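Local coordinates for 401aa long hypothetical glucose-1-phosphate thymidylyltransferase (Sulfolobus tokodaii, PDB 2GGO), which probably makes nucleotide sugars from sugar 1-phosphates as a bifunctional enzyme for UDP-GlcNAc and UDP-GalNAc synthesis, at residues A[27-32]-A[217-222]; A[121-126]-A[199-204]. All blocks are in the same frame, centred on the assembly; numbering follows the deposited sequence.

Contact 1. Residues A[27-32]-A[217-222]; sequences PILSKP and DVNKWA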
ATOM      1  N   PRO A  27      -1.972  -4.013  -4.848  1.00 30.51           N
ATOM      2  CA  PRO A  27      -1.100  -5.146  -5.078  1.00 29.46           C
ATOM      3  C   PRO A  27       0.369  -4.885  -4.712  1.00 30.67           C
ATOM      4  O   PRO A  27       0.911  -3.758  -4.814  1.00 30.53           O
ATOM      5  CB  PRO A  27      -1.282  -5.450  -6.573  1.00 29.62           C
ATOM      6  CG  PRO A  27      -1.643  -4.200  -7.183  1.00 28.82           C
ATOM      7  CD  PRO A  27      -2.192  -3.270  -6.114  1.00 29.58           C
ATOM      8  N   ILE A  28       0.980  -5.939  -4.207  1.00 30.98           N
ATOM      9  CA  ILE A  28       2.395  -5.984  -3.986  1.00 31.89           C
ATOM     10  C   ILE A  28       2.758  -7.165  -4.851  1.00 31.80           C
ATOM     11  O   ILE A  28       2.290  -8.293  -4.596  1.00 32.88           O
ATOM     12  CB  ILE A  28       2.712  -6.250  -2.514  1.00 32.66           C
ATOM     13  CG1 ILE A  28       2.093  -5.156  -1.655  1.00 33.25           C
ATOM     14  CG2 ILE A  28       4.227  -6.325  -2.317  1.00 31.51           C
ATOM     15  CD1 ILE A  28       1.777  -5.630  -0.303  1.00 38.02           C
ATOM     16  N   LEU A  29       3.531  -6.908  -5.906  1.00 32.31           N
ATOM     17  CA  LEU A  29       3.727  -7.875  -6.972  1.00 31.89           C
ATOM     18  C   LEU A  29       2.353  -8.396  -7.345  1.00 33.71           C
ATOM     19  O   LEU A  29       1.411  -7.615  -7.502  1.00 34.29           O
ATOM     20  CB  LEU A  29       4.678  -8.991  -6.527  1.00 31.39           C
ATOM     21  CG  LEU A  29       6.060  -8.533  -6.068  1.00 30.71           C
ATOM     22  CD1 LEU A  29       6.949  -9.699  -5.660  1.00 23.40           C
ATOM     23  CD2 LEU A  29       6.769  -7.673  -7.120  1.00 24.30           C
ATOM     24  N   SER A  30       2.177  -9.702  -7.400  1.00 35.09           N
ATOM     25  CA  SER A  30       0.923 -10.211  -7.895  1.00 35.84           C
ATOM     26  C   SER A  30      -0.255 -10.297  -6.923  1.00 35.78           C
ATOM     27  O   SER A  30      -1.342 -10.685  -7.348  1.00 37.02           O
ATOM     28  CB  SER A  30       1.162 -11.590  -8.475  1.00 36.52           C
ATOM     29  OG  SER A  30       1.250 -12.546  -7.433  1.00 41.22           O
ATOM     30  N   LYS A  31      -0.104  -9.974  -5.637  1.00 35.11           N
ATOM     31  CA  LYS A  31      -1.254 -10.190  -4.744  1.00 34.36           C
ATOM     32  C   LYS A  31      -1.544  -9.028  -3.842  1.00 31.26           C
ATOM     33  O   LYS A  31      -0.638  -8.254  -3.531  1.00 30.82           O
ATOM     34  CB  LYS A  31      -1.201 -11.561  -4.011  1.00 34.95           C
ATOM     35  CG  LYS A  31      -0.098 -11.753  -3.007  1.00 38.09           C
ATOM     36  CD  LYS A  31       0.230 -13.230  -2.760  1.00 37.96           C
ATOM     37  CE  LYS A  31       1.291 -13.325  -1.639  1.00 42.73           C
ATOM     38  NZ  LYS A  31       1.640 -14.693  -1.149  1.00 46.44           N
ATOM     39  N   PRO A  32      -2.821  -8.869  -3.468  1.00 29.12           N
ATOM     40  CA  PRO A  32      -3.170  -7.707  -2.661  1.00 27.72           C
ATOM     41  C   PRO A  32      -2.505  -7.736  -1.265  1.00 27.11           C
ATOM     42  O   PRO A  32      -2.189  -8.805  -0.725  1.00 24.83           O
ATOM     43  CB  PRO A  32      -4.689  -7.783  -2.600  1.00 28.07           C
ATOM     44  CG  PRO A  32      -4.982  -9.209  -2.715  1.00 27.70           C
ATOM     45  CD  PRO A  32      -3.999  -9.712  -3.742  1.00 29.00           C
ATOM     46  N   ASP A 217       7.658   1.978  -2.995  1.00 21.79           N
ATOM     47  CA  ASP A 217       8.403   1.465  -1.857  1.00 24.15           C
ATOM     48  C   ASP A 217       8.156  -0.049  -1.617  1.00 24.93           C
ATOM     49  O   ASP A 217       9.069  -0.870  -1.841  1.00 26.73           O
ATOM     50  CB  ASP A 217       8.032   2.293  -0.615  1.00 24.22           C
ATOM     51  CG  ASP A 217       8.411   3.735  -0.749  1.00 24.02           C
ATOM     52  OD1 ASP A 217       9.171   4.031  -1.686  1.00 32.30           O
ATOM     53  OD2 ASP A 217       7.953   4.599   0.045  1.00 28.27           O
ATOM     54  N   VAL A 218       6.950  -0.461  -1.224  1.00 24.85           N
ATOM     55  CA  VAL A 218       6.823  -1.919  -0.878  1.00 26.14           C
ATOM     56  C   VAL A 218       7.008  -2.892  -2.033  1.00 26.26           C
ATOM     57  O   VAL A 218       7.446  -4.065  -1.876  1.00 28.68           O
ATOM     58  CB  VAL A 218       5.518  -2.268  -0.080  1.00 27.44           C
ATOM     59  CG1 VAL A 218       5.466  -1.457   1.174  1.00 30.65           C
ATOM     60  CG2 VAL A 218       4.319  -1.915  -0.909  1.00 28.67           C
ATOM     61  N   ASN A 219       6.657  -2.457  -3.231  1.00 25.64           N
ATOM     62  CA  ASN A 219       6.728  -3.378  -4.358  1.00 24.65           C
ATOM     63  C   ASN A 219       8.175  -3.530  -4.698  1.00 25.18           C
ATOM     64  O   ASN A 219       8.598  -4.613  -5.105  1.00 27.17           O
ATOM     65  CB  ASN A 219       5.958  -2.777  -5.554  1.00 23.67           C
ATOM     66  CG  ASN A 219       4.612  -3.339  -5.721  1.00 18.97           C
ATOM     67  OD1 ASN A 219       4.444  -4.397  -6.291  1.00 22.72           O
ATOM     68  ND2 ASN A 219       3.606  -2.630  -5.246  1.00 18.79           N
ATOM     69  N   LYS A 220       8.961  -2.467  -4.486  1.00 25.13           N
ATOM     70  CA  LYS A 220      10.418  -2.581  -4.708  1.00 24.53           C
ATOM     71  C   LYS A 220      11.014  -3.544  -3.701  1.00 25.75           C
ATOM     72  O   LYS A 220      11.653  -4.528  -4.061  1.00 24.09           O
ATOM     73  CB  LYS A 220      11.087  -1.230  -4.591  1.00 24.66           C
ATOM     74  CG  LYS A 220      10.960  -0.337  -5.830  1.00 19.16           C
ATOM     75  CD  LYS A 220      11.662   0.937  -5.561  1.00 21.38           C
ATOM     76  CE  LYS A 220      13.184   0.740  -5.715  1.00 20.06           C
ATOM     77  NZ  LYS A 220      13.731   2.081  -5.478  1.00 23.28           N
ATOM     78  N   TRP A 221      10.729  -3.305  -2.425  1.00 27.63           N
ATOM     79  CA  TRP A 221      11.148  -4.283  -1.399  1.00 29.25           C
ATOM     80  C   TRP A 221      10.797  -5.744  -1.744  1.00 28.80           C
ATOM     81  O   TRP A 221      11.645  -6.635  -1.758  1.00 30.28           O
ATOM     82  CB  TRP A 221      10.581  -3.913  -0.037  1.00 30.95           C
ATOM     83  CG  TRP A 221      11.275  -4.726   1.020  1.00 33.64           C
ATOM     84  CD1 TRP A 221      12.448  -4.415   1.656  1.00 35.59           C
ATOM     85  CD2 TRP A 221      10.880  -6.020   1.510  1.00 34.42           C
ATOM     86  NE1 TRP A 221      12.790  -5.428   2.527  1.00 35.27           N
ATOM     87  CE2 TRP A 221      11.848  -6.424   2.450  1.00 35.05           C
ATOM     88  CE3 TRP A 221       9.788  -6.861   1.261  1.00 33.87           C
ATOM     89  CZ2 TRP A 221      11.744  -7.636   3.152  1.00 34.47           C
ATOM     90  CZ3 TRP A 221       9.695  -8.044   1.926  1.00 34.72           C
ATOM     91  CH2 TRP A 221      10.669  -8.437   2.864  1.00 35.02           C
ATOM     92  N   ALA A 222       9.536  -5.997  -2.013  1.00 28.01           N
ATOM     93  CA  ALA A 222       9.098  -7.324  -2.355  1.00 29.90           C
ATOM     94  C   ALA A 222       9.813  -7.968  -3.546  1.00 30.36           C
ATOM     95  O   ALA A 222      10.031  -9.190  -3.565  1.00 31.41           O
ATOM     96  CB  ALA A 222       7.554  -7.322  -2.581  1.00 29.79           C
TER
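Asn219 reaches from helix 212-225 to the backbone of the hairpin at residues 27-32, and its amide holds two peptide groups there. From CB, chi1 of -100°, off a staggered position, carries the amide across to the hairpin. CG stands about equally far from Leu29 N and Pro27 O, and the two tip atoms divide the work. OD1, 3.5 Å from Ile28 CA, accepts the N-H of Leu29, N to OD1 2.7 Å, in a nearly straight bond of 166° at the hydrogen, the donor tilted from the carbonyl plane. ND2 donates to Pro27 O at 3.0 Å, with that oxygen close to the amide plane. ND2 also bonds Ile215 O, one turn back in its own helix. Apolar packing lies beside the amide. Ile28 CG2 presses on Ala222 CB at 3.5 Å, tighter than usual carbon contact, and Ile28 CG1 meets Val218 CG2 at 4.0 Å. Leu29 lays CD1 against Ala222 CB, 3.9 Å away, and also touches Tyr264 of the hexapeptide domain. Its positive phi suits the second position of the type II' beta turn from Ile28 to Lys31. All six touching residues are buried, and the amide satisfies a backbone N-H and a backbone carbonyl there. Flipped, it would set its oxygen against Pro27 O and Ile215 O and its NH2 against the Leu29 N-H, which supports the modelled orientation.

Contact 2. Residues A[121-126]-A[199-204]; sequences GVKVSN and VIEYEG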
ATOM      1  N   GLY A 121       6.587  -2.558  18.342  1.00 46.78           N
ATOM      2  CA  GLY A 121       7.203  -1.282  18.058  1.00 48.21           C
ATOM      3  C   GLY A 121       8.340  -1.487  17.090  1.00 49.52           C
ATOM      4  O   GLY A 121       9.075  -2.481  17.151  1.00 49.86           O
ATOM      5  N   VAL A 122       8.467  -0.545  16.175  1.00 51.39           N
ATOM      6  CA  VAL A 122       9.453  -0.629  15.122  1.00 53.30           C
ATOM      7  C   VAL A 122      10.261   0.670  15.144  1.00 55.35           C
ATOM      8  O   VAL A 122       9.727   1.744  15.455  1.00 55.11           O
ATOM      9  CB  VAL A 122       8.771  -0.901  13.726  1.00 52.96           C
ATOM     10  CG1 VAL A 122       7.755   0.174  13.372  1.00 52.53           C
ATOM     11  CG2 VAL A 122       9.802  -1.068  12.616  1.00 52.47           C
ATOM     12  N   LYS A 123      11.553   0.559  14.852  1.00 58.28           N
ATOM     13  CA  LYS A 123      12.404   1.740  14.774  1.00 61.41           C
ATOM     14  C   LYS A 123      12.426   2.354  13.358  1.00 63.32           C
ATOM     15  O   LYS A 123      12.917   1.744  12.389  1.00 62.78           O
ATOM     16  CB  LYS A 123      13.805   1.455  15.320  1.00 61.64           C
ATOM     17  CG  LYS A 123      13.876   1.276  16.851  1.00 62.43           C
ATOM     18  CD  LYS A 123      15.325   1.344  17.306  1.00 64.52           C
ATOM     19  CE  LYS A 123      15.654   0.296  18.354  1.00 65.67           C
ATOM     20  NZ  LYS A 123      16.901  -0.471  17.957  1.00 66.81           N
ATOM     21  N   VAL A 124      11.840   3.556  13.270  1.00 65.71           N
ATOM     22  CA  VAL A 124      11.842   4.386  12.054  1.00 68.07           C
ATOM     23  C   VAL A 124      12.777   5.586  12.209  1.00 69.99           C
ATOM     24  O   VAL A 124      12.865   6.180  13.295  1.00 70.36           O
ATOM     25  CB  VAL A 124      10.421   4.898  11.642  1.00 67.74           C
ATOM     26  CG1 VAL A 124       9.496   3.734  11.340  1.00 67.96           C
ATOM     27  CG2 VAL A 124       9.824   5.825  12.681  1.00 66.63           C
ATOM     28  N   SER A 125      13.466   5.933  11.118  1.00 72.15           N
ATOM     29  CA  SER A 125      14.390   7.074  11.102  1.00 73.92           C
ATOM     30  C   SER A 125      13.675   8.376  10.748  1.00 75.05           C
ATOM     31  O   SER A 125      14.222   9.204  10.020  1.00 75.64           O
ATOM     32  CB  SER A 125      15.551   6.813  10.142  1.00 73.88           C
ATOM     33  OG  SER A 125      15.070   6.643   8.827  1.00 74.19           O
ATOM     34  N   ASN A 126      12.456   8.538  11.276  1.00 76.43           N
ATOM     35  CA  ASN A 126      11.639   9.750  11.130  1.00 77.70           C
ATOM     36  C   ASN A 126      10.476   9.750  12.126  1.00 78.69           C
ATOM     37  O   ASN A 126       9.339   9.924  11.731  1.00 78.39           O
ATOM     38  CB  ASN A 126      11.070   9.833   9.717  1.00 77.74           C
ATOM     39  CG  ASN A 126      10.105   8.702   9.418  1.00 78.39           C
ATOM     40  OD1 ASN A 126       9.830   7.859  10.274  1.00 79.77           O
ATOM     41  ND2 ASN A 126       9.581   8.683   8.204  1.00 78.71           N
ATOM     42  N   VAL A 199       6.192  -4.555  25.229  1.00 56.57           N
ATOM     43  CA  VAL A 199       6.540  -3.959  23.960  1.00 55.39           C
ATOM     44  C   VAL A 199       7.607  -4.862  23.352  1.00 55.20           C
ATOM     45  O   VAL A 199       8.718  -4.983  23.901  1.00 54.57           O
ATOM     46  CB  VAL A 199       7.012  -2.464  24.090  1.00 55.55           C
ATOM     47  CG1 VAL A 199       7.872  -2.040  22.915  1.00 55.16           C
ATOM     48  CG2 VAL A 199       5.828  -1.518  24.207  1.00 54.40           C
ATOM     49  N   ILE A 200       7.235  -5.525  22.248  1.00 54.61           N
ATOM     50  CA  ILE A 200       8.180  -6.290  21.421  1.00 54.07           C
ATOM     51  C   ILE A 200       8.673  -5.369  20.305  1.00 54.47           C
ATOM     52  O   ILE A 200       7.892  -4.625  19.705  1.00 53.69           O
ATOM     53  CB  ILE A 200       7.548  -7.553  20.765  1.00 53.81           C
ATOM     54  CG1 ILE A 200       6.395  -8.123  21.599  1.00 54.00           C
ATOM     55  CG2 ILE A 200       8.632  -8.598  20.405  1.00 52.78           C
ATOM     56  CD1 ILE A 200       6.767  -8.625  22.964  1.00 53.51           C
ATOM     57  N   GLU A 201       9.974  -5.415  20.047  1.00 54.99           N
ATOM     58  CA  GLU A 201      10.559  -4.595  19.018  1.00 55.66           C
ATOM     59  C   GLU A 201      10.562  -5.412  17.737  1.00 55.55           C
ATOM     60  O   GLU A 201      11.132  -6.519  17.694  1.00 55.38           O
ATOM     61  CB  GLU A 201      11.977  -4.162  19.396  1.00 56.10           C
ATOM     62  CG  GLU A 201      12.483  -2.917  18.650  1.00 58.54           C
ATOM     63  CD  GLU A 201      14.010  -2.869  18.520  1.00 62.73           C
ATOM     64  OE1 GLU A 201      14.728  -3.348  19.439  1.00 63.44           O
ATOM     65  OE2 GLU A 201      14.498  -2.355  17.481  1.00 64.94           O
ATOM     66  N   TYR A 202       9.895  -4.871  16.711  1.00 55.35           N
ATOM     67  CA  TYR A 202       9.868  -5.482  15.386  1.00 54.91           C
ATOM     68  C   TYR A 202      11.247  -5.446  14.738  1.00 55.03           C
ATOM     69  O   TYR A 202      11.897  -4.393  14.730  1.00 55.16           O
ATOM     70  CB  TYR A 202       8.846  -4.778  14.487  1.00 54.77           C
ATOM     71  CG  TYR A 202       8.686  -5.487  13.171  1.00 54.67           C
ATOM     72  CD1 TYR A 202       8.046  -6.725  13.105  1.00 54.91           C
ATOM     73  CD2 TYR A 202       9.202  -4.954  12.001  1.00 53.15           C
ATOM     74  CE1 TYR A 202       7.914  -7.405  11.905  1.00 54.99           C
ATOM     75  CE2 TYR A 202       9.065  -5.630  10.795  1.00 54.78           C
ATOM     76  CZ  TYR A 202       8.421  -6.851  10.760  1.00 54.36           C
ATOM     77  OH  TYR A 202       8.283  -7.528   9.583  1.00 54.64           O
ATOM     78  N   GLU A 203      11.707  -6.565  14.178  1.00 55.04           N
ATOM     79  CA  GLU A 203      13.052  -6.532  13.599  1.00 55.74           C
ATOM     80  C   GLU A 203      13.252  -6.372  12.057  1.00 54.80           C
ATOM     81  O   GLU A 203      14.041  -5.492  11.642  1.00 55.13           O
ATOM     82  CB  GLU A 203      14.010  -7.519  14.286  1.00 56.69           C
ATOM     83  CG  GLU A 203      14.397  -6.958  15.706  1.00 60.88           C
ATOM     84  CD  GLU A 203      15.830  -7.247  16.139  1.00 65.65           C
ATOM     85  OE1 GLU A 203      16.616  -6.274  16.275  1.00 67.28           O
ATOM     86  OE2 GLU A 203      16.164  -8.440  16.349  1.00 68.79           O
ATOM     87  N   GLY A 204      12.543  -7.157  11.235  1.00 53.12           N
ATOM     88  CA  GLY A 204      12.587  -6.971   9.764  1.00 51.04           C
ATOM     89  C   GLY A 204      12.011  -5.672   9.148  1.00 49.21           C
ATOM     90  O   GLY A 204      12.136  -4.564   9.698  1.00 49.17           O
TER
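Gly121 joins Glu201 in a parallel beta bridge, and the close packing of this contact is centred on it. Its N-H goes to Ile200 O, N to O 2.8 Å, and its carbonyl O takes the N-H of Tyr202 at 2.6 Å, the usual parallel-strand pattern. Glu201 CA adds a CA-H...O contact to the same carbonyl, 3.2 Å from Gly121 O. On the face of the sheet that carries Val122 and Tyr202, these side chains run alongside each other: CB meets CB at 4.0 Å, and Val122 CG2 lies at the ring edge, near its plane. The phenol OH is tied down by Tyr205 O, Ser103 OG and Asn104 N. The opposite face is looser. There the exposed Lys123, its chain bent at chi3 and chi4, crosses Glu201 in a salt bridge, NZ to OE2 3.1 Å; CE lies about as close. Strand 197-201 forms one outer edge of the seven-stranded mixed sheet of the GT-A-type nucleotidyltransferase domain. Strand 117-123 separates it from strand 155-164, where Val122 touches Ile156 and Ala158 and Gly121 lies near Asn157, which probably binds N-acetylglucosamine 1-phosphate; Glu107 of helix 106-111 touches Ile200 and Tyr202.

Overall arrangement
From the N terminus the chain passes strand 2-6 and reaches 27-32, the first half of contact 1, which stays open for 184 residues. Within that span it builds most of the mixed sheet, arriving at 121-126. Contact 2 closes when 199-204 returns beside it, after a span that includes Gly131, Glu146 and Asn157, which probably bind N-acetylglucosamine 1-phosphate. Strand 206-208 and helix 212-225 follow, and 217-222 then closes contact 1, so contact 2 nests within it without crossing. The two are about 21 Å apart, centre to centre: contact 2 finishes one sheet edge, whereas contact 1 anchors the helix that leads into the hexapeptide-repeat domain.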